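Local coordinates for protein phospho-furanose lactonase (Mycoplasma synoviae, PDB 3OVG) that hydrolyses phosphorylated 1,4-lactones of D-xylonate and L-arabinonate, and also carboxy 1,4-lactones, using two zinc ions in each subunit, at residues A[228-233]-A[263-268]; A[221-226]-A[257-262]. All blocks are in the same frame, centred on the assembly; numbering follows the deposited sequence.

Contact 1 (A[228-233]-A[263-268]); sequences KVIKET and KGLQKH
Apolar packing between Ile-230 and the pair Leu-265 and His-268 makes up most of this contact. The beta-branch of Ile-230 does much of the touching: CG1 stands beside the backbone N (chi1 -68°), which leaves CG2 anti to it and over one face of the His-268 ring, 3.5 Å from ring atom CG. This is a CH-pi contact, with CG2 27° off the ring normal and displaced toward the ring's rim. The same methyl lies 4.0 Å from Leu-265 CD1, while Ile-230 CD1 reaches His-268 CB at 3.9 Å. The beta-branch thus lets one methyl face both Leu-265 and the imidazole. The aliphatic part of Lys-231 passes Leu-265, with CE 4.2 Å from CD2.

The polar contacts lie on the exposed side, at the two lysines. Water 1 accepts from Lys-231 NZ at 2.8 Å and donates to Lys-263 O at 2.9 Å; the same ammonium forms a salt bridge with Glu-227.

Gly-264, whose positive phi suits glycine, ends helix 250-262 in a Schellman motif and brings Leu-265 and His-268 round. Ile-230 also packs on Leu-237 of strand 236-239, while His-268 ND1 bonds to Val-235 O, tying the loop before strand 269-271 to the link between helix 223-233 and strand 236-239.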
loop_
_atom_site.group_PDB
_atom_site.type_symbol
_atom_site.label_atom_id
_atom_site.label_comp_id
_atom_site.label_asym_id
_atom_site.label_seq_id
_atom_site.Cartn_x
_atom_site.Cartn_y
_atom_site.Cartn_z
ATOM N N LYS A 228 32.186 -5.424 23.538
ATOM C CA LYS A 228 31.682 -4.703 24.704
ATOM C C LYS A 228 30.627 -5.527 25.442
ATOM O O LYS A 228 30.649 -5.642 26.687
ATOM C CB LYS A 228 31.057 -3.359 24.291
ATOM C CG LYS A 228 30.604 -2.462 25.491
ATOM C CD LYS A 228 29.903 -1.177 24.995
ATOM C CE LYS A 228 29.606 -0.157 26.096
ATOM N NZ LYS A 228 30.816 0.171 26.924
ATOM N N VAL A 229 29.694 -6.076 24.677
ATOM C CA VAL A 229 28.575 -6.812 25.269
ATOM C C VAL A 229 29.093 -8.041 25.994
ATOM O O VAL A 229 28.793 -8.255 27.162
ATOM C CB VAL A 229 27.557 -7.261 24.222
ATOM C CG1 VAL A 229 26.527 -8.183 24.860
ATOM C CG2 VAL A 229 26.893 -6.038 23.587
ATOM N N ILE A 230 29.899 -8.829 25.302
ATOM C CA ILE A 230 30.472 -10.019 25.901
ATOM C C ILE A 230 31.287 -9.697 27.161
ATOM O O ILE A 230 31.069 -10.309 28.224
ATOM C CB ILE A 230 31.298 -10.826 24.882
ATOM C CG1 ILE A 230 30.353 -11.419 23.820
ATOM C CG2 ILE A 230 32.097 -11.914 25.591
ATOM C CD1 ILE A 230 31.022 -11.882 22.553
ATOM N N LYS A 231 32.196 -8.739 27.036
ATOM C CA LYS A 231 33.099 -8.405 28.123
ATOM C C LYS A 231 32.411 -7.741 29.319
ATOM O O LYS A 231 32.796 -7.999 30.445
ATOM C CB LYS A 231 34.238 -7.521 27.630
ATOM C CG LYS A 231 35.377 -8.310 27.029
ATOM C CD LYS A 231 36.334 -7.417 26.287
ATOM C CE LYS A 231 37.613 -8.197 25.948
ATOM N NZ LYS A 231 38.662 -7.306 25.330
ATOM N N GLU A 232 31.380 -6.925 29.090
ATOM C CA GLU A 232 30.698 -6.274 30.210
ATOM C C GLU A 232 29.661 -7.167 30.887
ATOM O O GLU A 232 29.318 -6.953 32.054
ATOM C CB GLU A 232 30.061 -4.933 29.779
ATOM C CG GLU A 232 31.129 -3.901 29.309
ATOM C CD GLU A 232 30.570 -2.471 29.130
ATOM O OE1 GLU A 232 29.362 -2.260 29.394
ATOM O OE2 GLU A 232 31.354 -1.572 28.714
ATOM N N THR A 233 29.162 -8.172 30.183
ATOM C CA THR A 233 28.042 -8.956 30.729
ATOM C C THR A 233 28.256 -10.467 30.804
ATOM O O THR A 233 27.668 -11.148 31.657
ATOM C CB THR A 233 26.740 -8.677 29.970
ATOM O OG1 THR A 233 26.795 -9.277 28.653
ATOM C CG2 THR A 233 26.518 -7.154 29.861
ATOM N N LYS A 263 40.300 -11.848 20.157
ATOM C CA LYS A 263 40.204 -11.150 21.436
ATOM C C LYS A 263 39.954 -12.103 22.589
ATOM O O LYS A 263 39.855 -11.673 23.743
ATOM C CB LYS A 263 39.118 -10.072 21.394
ATOM C CG LYS A 263 39.345 -9.025 20.332
ATOM C CD LYS A 263 40.718 -8.292 20.469
ATOM C CE LYS A 263 40.617 -7.020 21.314
ATOM N NZ LYS A 263 41.588 -5.944 20.841
ATOM N N GLY A 264 39.860 -13.400 22.284
ATOM C CA GLY A 264 39.808 -14.412 23.330
ATOM C C GLY A 264 38.392 -14.697 23.783
ATOM O O GLY A 264 38.159 -15.242 24.852
ATOM N N LEU A 265 37.444 -14.378 22.917
ATOM C CA LEU A 265 36.038 -14.475 23.281
ATOM C C LEU A 265 35.331 -15.679 22.649
ATOM O O LEU A 265 34.081 -15.719 22.587
ATOM C CB LEU A 265 35.341 -13.148 22.901
ATOM C CG LEU A 265 35.921 -11.849 23.518
ATOM C CD1 LEU A 265 35.041 -10.612 23.207
ATOM C CD2 LEU A 265 36.065 -11.998 25.047
ATOM N N GLN A 266 36.095 -16.664 22.181
ATOM C CA GLN A 266 35.482 -17.787 21.461
ATOM C C GLN A 266 34.466 -18.622 22.264
ATOM O O GLN A 266 33.638 -19.335 21.684
ATOM C CB GLN A 266 36.540 -18.736 20.914
ATOM C CG GLN A 266 37.262 -19.549 21.994
ATOM C CD GLN A 266 38.490 -20.200 21.422
ATOM O OE1 GLN A 266 39.408 -19.505 20.979
ATOM N NE2 GLN A 266 38.497 -21.539 21.369
ATOM N N LYS A 267 34.527 -18.566 23.581
ATOM C CA LYS A 267 33.539 -19.293 24.385
ATOM C C LYS A 267 32.166 -18.598 24.469
ATOM O O LYS A 267 31.235 -19.148 25.061
ATOM C CB LYS A 267 34.073 -19.505 25.798
ATOM C CG LYS A 267 35.375 -20.324 25.881
ATOM C CD LYS A 267 35.105 -21.826 25.925
ATOM C CE LYS A 267 36.426 -22.616 26.001
ATOM N NZ LYS A 267 36.138 -24.078 25.895
ATOM N N HIS A 268 32.044 -17.412 23.873
ATOM C CA HIS A 268 30.825 -16.601 23.958
ATOM C C HIS A 268 30.066 -16.444 22.650
ATOM O O HIS A 268 29.331 -15.476 22.473
ATOM C CB HIS A 268 31.175 -15.246 24.540
ATOM C CG HIS A 268 31.638 -15.350 25.946
ATOM N ND1 HIS A 268 30.789 -15.181 27.019
ATOM C CD2 HIS A 268 32.846 -15.688 26.462
ATOM C CE1 HIS A 268 31.464 -15.380 28.140
ATOM N NE2 HIS A 268 32.714 -15.684 27.828
HETATM O O HOH W 1 40.647 -9.133 24.767
#

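Contact 2 (A[221-226]-A[257-262]); sequences PDKYYY and IKYLVD
Lys-223 takes a chi1 of 72°, with CG lodged between the backbone N and the carbonyl carbon, and then runs on extended; Tyr-259 has its CG anti to the backbone N (chi1 172°), which swings its ring out to meet the lysine. The two side chains cross at about a right angle. Lys-223 CG sits over the ring centre, 3.8 Å from the centroid and 13° off the normal, a CH-pi contact, and Lys-223 CB approaches ring atom CD2 of Tyr-259 at 3.6 Å. A long aliphatic chain with a charged end suits this partly exposed site, where methylenes can cover an aromatic face. The hydroxyl of Tyr-259 hydrogen-bonds to Glu-227, which holds the far end of the ring, and Tyr-224 OH bonds to Glu-255 of the second subunit.

Deeper in, both methyls of Leu-260 lie against Tyr-226 CB, CD2 at 3.7 Å, the two side chains crossing at about a right angle. Asp-222 is the N-cap, its OD1 accepting from Tyr-225 N, which lies above the carboxylate plane.

The contact joins the start of helix 223-233 to the last turns of helix 250-262. Both rest on strand 236-239, where Phe-239 meets Tyr-226 and Leu-260.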
loop_
_atom_site.group_PDB
_atom_site.type_symbol
_atom_site.label_atom_id
_atom_site.label_comp_id
_atom_site.label_asym_id
_atom_site.label_seq_id
_atom_site.Cartn_x
_atom_site.Cartn_y
_atom_site.Cartn_z
ATOM N N PRO A 221 26.674 -5.072 12.558
ATOM C CA PRO A 221 28.037 -5.607 12.351
ATOM C C PRO A 221 29.116 -4.699 12.956
ATOM O O PRO A 221 29.914 -4.089 12.251
ATOM C CB PRO A 221 28.188 -5.663 10.819
ATOM C CG PRO A 221 26.957 -5.014 10.243
ATOM C CD PRO A 221 26.086 -4.499 11.339
ATOM N N ASP A 222 29.138 -4.616 14.275
ATOM C CA ASP A 222 29.979 -3.658 14.947
ATOM C C ASP A 222 30.841 -4.487 15.913
ATOM O O ASP A 222 30.366 -4.939 16.975
ATOM C CB ASP A 222 29.045 -2.670 15.657
ATOM C CG ASP A 222 29.784 -1.565 16.375
ATOM O OD1 ASP A 222 30.885 -1.820 16.925
ATOM O OD2 ASP A 222 29.232 -0.445 16.437
ATOM N N LYS A 223 32.084 -4.762 15.515
ATOM C CA LYS A 223 32.911 -5.678 16.282
ATOM C C LYS A 223 33.195 -5.175 17.698
ATOM O O LYS A 223 33.395 -5.985 18.609
ATOM C CB LYS A 223 34.214 -6.008 15.552
ATOM C CG LYS A 223 35.217 -4.874 15.510
ATOM C CD LYS A 223 36.126 -5.071 14.292
ATOM C CE LYS A 223 37.357 -4.164 14.344
ATOM N NZ LYS A 223 38.289 -4.583 13.260
ATOM N N TYR A 224 33.194 -3.851 17.864
ATOM C CA TYR A 224 33.486 -3.206 19.138
ATOM C C TYR A 224 32.319 -3.425 20.080
ATOM O O TYR A 224 32.498 -3.723 21.252
ATOM C CB TYR A 224 33.764 -1.695 18.938
ATOM C CG TYR A 224 34.909 -1.440 17.977
ATOM C CD1 TYR A 224 36.220 -1.721 18.344
ATOM C CD2 TYR A 224 34.678 -0.970 16.698
ATOM C CE1 TYR A 224 37.300 -1.503 17.448
ATOM C CE2 TYR A 224 35.727 -0.733 15.802
ATOM C CZ TYR A 224 37.028 -1.012 16.186
ATOM O OH TYR A 224 38.051 -0.779 15.309
ATOM N N TYR A 225 31.124 -3.260 19.537
ATOM C CA TYR A 225 29.898 -3.505 20.279
ATOM C C TYR A 225 29.822 -4.973 20.712
ATOM O O TYR A 225 29.450 -5.251 21.835
ATOM C CB TYR A 225 28.679 -3.111 19.419
ATOM C CG TYR A 225 27.328 -3.167 20.150
ATOM C CD1 TYR A 225 27.117 -2.430 21.314
ATOM C CD2 TYR A 225 26.271 -3.939 19.652
ATOM C CE1 TYR A 225 25.892 -2.476 21.991
ATOM C CE2 TYR A 225 25.050 -4.000 20.311
ATOM C CZ TYR A 225 24.857 -3.256 21.477
ATOM O OH TYR A 225 23.631 -3.287 22.119
ATOM N N TYR A 226 30.168 -5.907 19.817
ATOM C CA TYR A 226 30.103 -7.334 20.122
ATOM C C TYR A 226 30.983 -7.598 21.347
ATOM O O TYR A 226 30.607 -8.267 22.325
ATOM C CB TYR A 226 30.660 -8.191 18.958
ATOM C CG TYR A 226 29.827 -8.230 17.706
ATOM C CD1 TYR A 226 28.542 -7.699 17.671
ATOM C CD2 TYR A 226 30.315 -8.852 16.552
ATOM C CE1 TYR A 226 27.785 -7.755 16.499
ATOM C CE2 TYR A 226 29.570 -8.906 15.392
ATOM C CZ TYR A 226 28.310 -8.368 15.369
ATOM O OH TYR A 226 27.572 -8.451 14.208
ATOM N N ILE A 257 33.552 -12.515 13.561
ATOM C CA ILE A 257 33.740 -13.657 14.444
ATOM C C ILE A 257 35.246 -13.887 14.698
ATOM O O ILE A 257 35.668 -14.136 15.836
ATOM C CB ILE A 257 33.028 -14.899 13.867
ATOM C CG1 ILE A 257 31.530 -14.850 14.191
ATOM C CG2 ILE A 257 33.587 -16.207 14.423
ATOM C CD1 ILE A 257 30.819 -15.986 13.553
ATOM N N LYS A 258 36.043 -13.770 13.640
ATOM C CA LYS A 258 37.502 -13.870 13.736
ATOM C C LYS A 258 38.054 -12.840 14.753
ATOM O O LYS A 258 38.896 -13.169 15.604
ATOM C CB LYS A 258 38.116 -13.697 12.316
ATOM C CG LYS A 258 39.646 -13.296 12.194
ATOM C CD LYS A 258 40.565 -14.262 12.848
ATOM C CE LYS A 258 41.985 -14.336 12.158
ATOM N NZ LYS A 258 42.970 -13.286 12.604
ATOM N N TYR A 259 37.582 -11.600 14.668
ATOM C CA TYR A 259 37.993 -10.565 15.612
ATOM C C TYR A 259 37.701 -11.026 17.052
ATOM O O TYR A 259 38.579 -10.989 17.926
ATOM C CB TYR A 259 37.320 -9.218 15.285
ATOM C CG TYR A 259 37.543 -8.129 16.325
ATOM C CD1 TYR A 259 38.700 -7.326 16.299
ATOM C CD2 TYR A 259 36.621 -7.911 17.342
ATOM C CE1 TYR A 259 38.916 -6.327 17.262
ATOM C CE2 TYR A 259 36.840 -6.902 18.328
ATOM C CZ TYR A 259 37.985 -6.129 18.272
ATOM O OH TYR A 259 38.212 -5.148 19.223
ATOM N N LEU A 260 36.477 -11.496 17.286
ATOM C CA LEU A 260 36.078 -11.903 18.624
ATOM C C LEU A 260 36.934 -13.072 19.133
ATOM O O LEU A 260 37.290 -13.119 20.320
ATOM C CB LEU A 260 34.606 -12.305 18.651
ATOM C CG LEU A 260 33.641 -11.167 18.391
ATOM C CD1 LEU A 260 32.181 -11.695 18.416
ATOM C CD2 LEU A 260 33.858 -10.077 19.451
ATOM N N VAL A 261 37.241 -14.017 18.249
ATOM C CA VAL A 261 38.082 -15.151 18.634
ATOM C C VAL A 261 39.493 -14.658 18.975
ATOM O O VAL A 261 40.061 -15.047 19.991
ATOM C CB VAL A 261 38.090 -16.297 17.545
ATOM C CG1 VAL A 261 39.093 -17.387 17.887
ATOM C CG2 VAL A 261 36.699 -16.920 17.415
ATOM N N ASP A 262 40.048 -13.788 18.142
ATOM C CA ASP A 262 41.379 -13.231 18.427
ATOM C C ASP A 262 41.415 -12.476 19.788
ATOM O O ASP A 262 42.432 -12.474 20.485
ATOM C CB ASP A 262 41.816 -12.309 17.289
ATOM C CG ASP A 262 42.188 -13.085 16.003
ATOM O OD1 ASP A 262 42.121 -14.336 16.011
ATOM O OD2 ASP A 262 42.560 -12.438 14.989
#

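Contacts 1 and 2 lie side by side, their centres about 9 Å apart, on the same outer face of the phosphotriesterase-family TIM barrel. They share helix 223-233, whose first turn serves contact 2 and whose last turns serve contact 1. Along the chain their segments alternate: 221-226, 228-233, 257-262, 263-268. Together they pack two consecutive barrel helices against each other and against strand 236-239, and the loop after helix 250-262 continues the pairing towards strand 269-271. The contacts also touch directly: Leu-265 N probably bonds to Leu-260 O at 2.9 Å, and Ile-230 packs on Leu-260. Contact 2 lies nearer the zinc site, Tyr-226 being about 9 Å from His-216 between side chains.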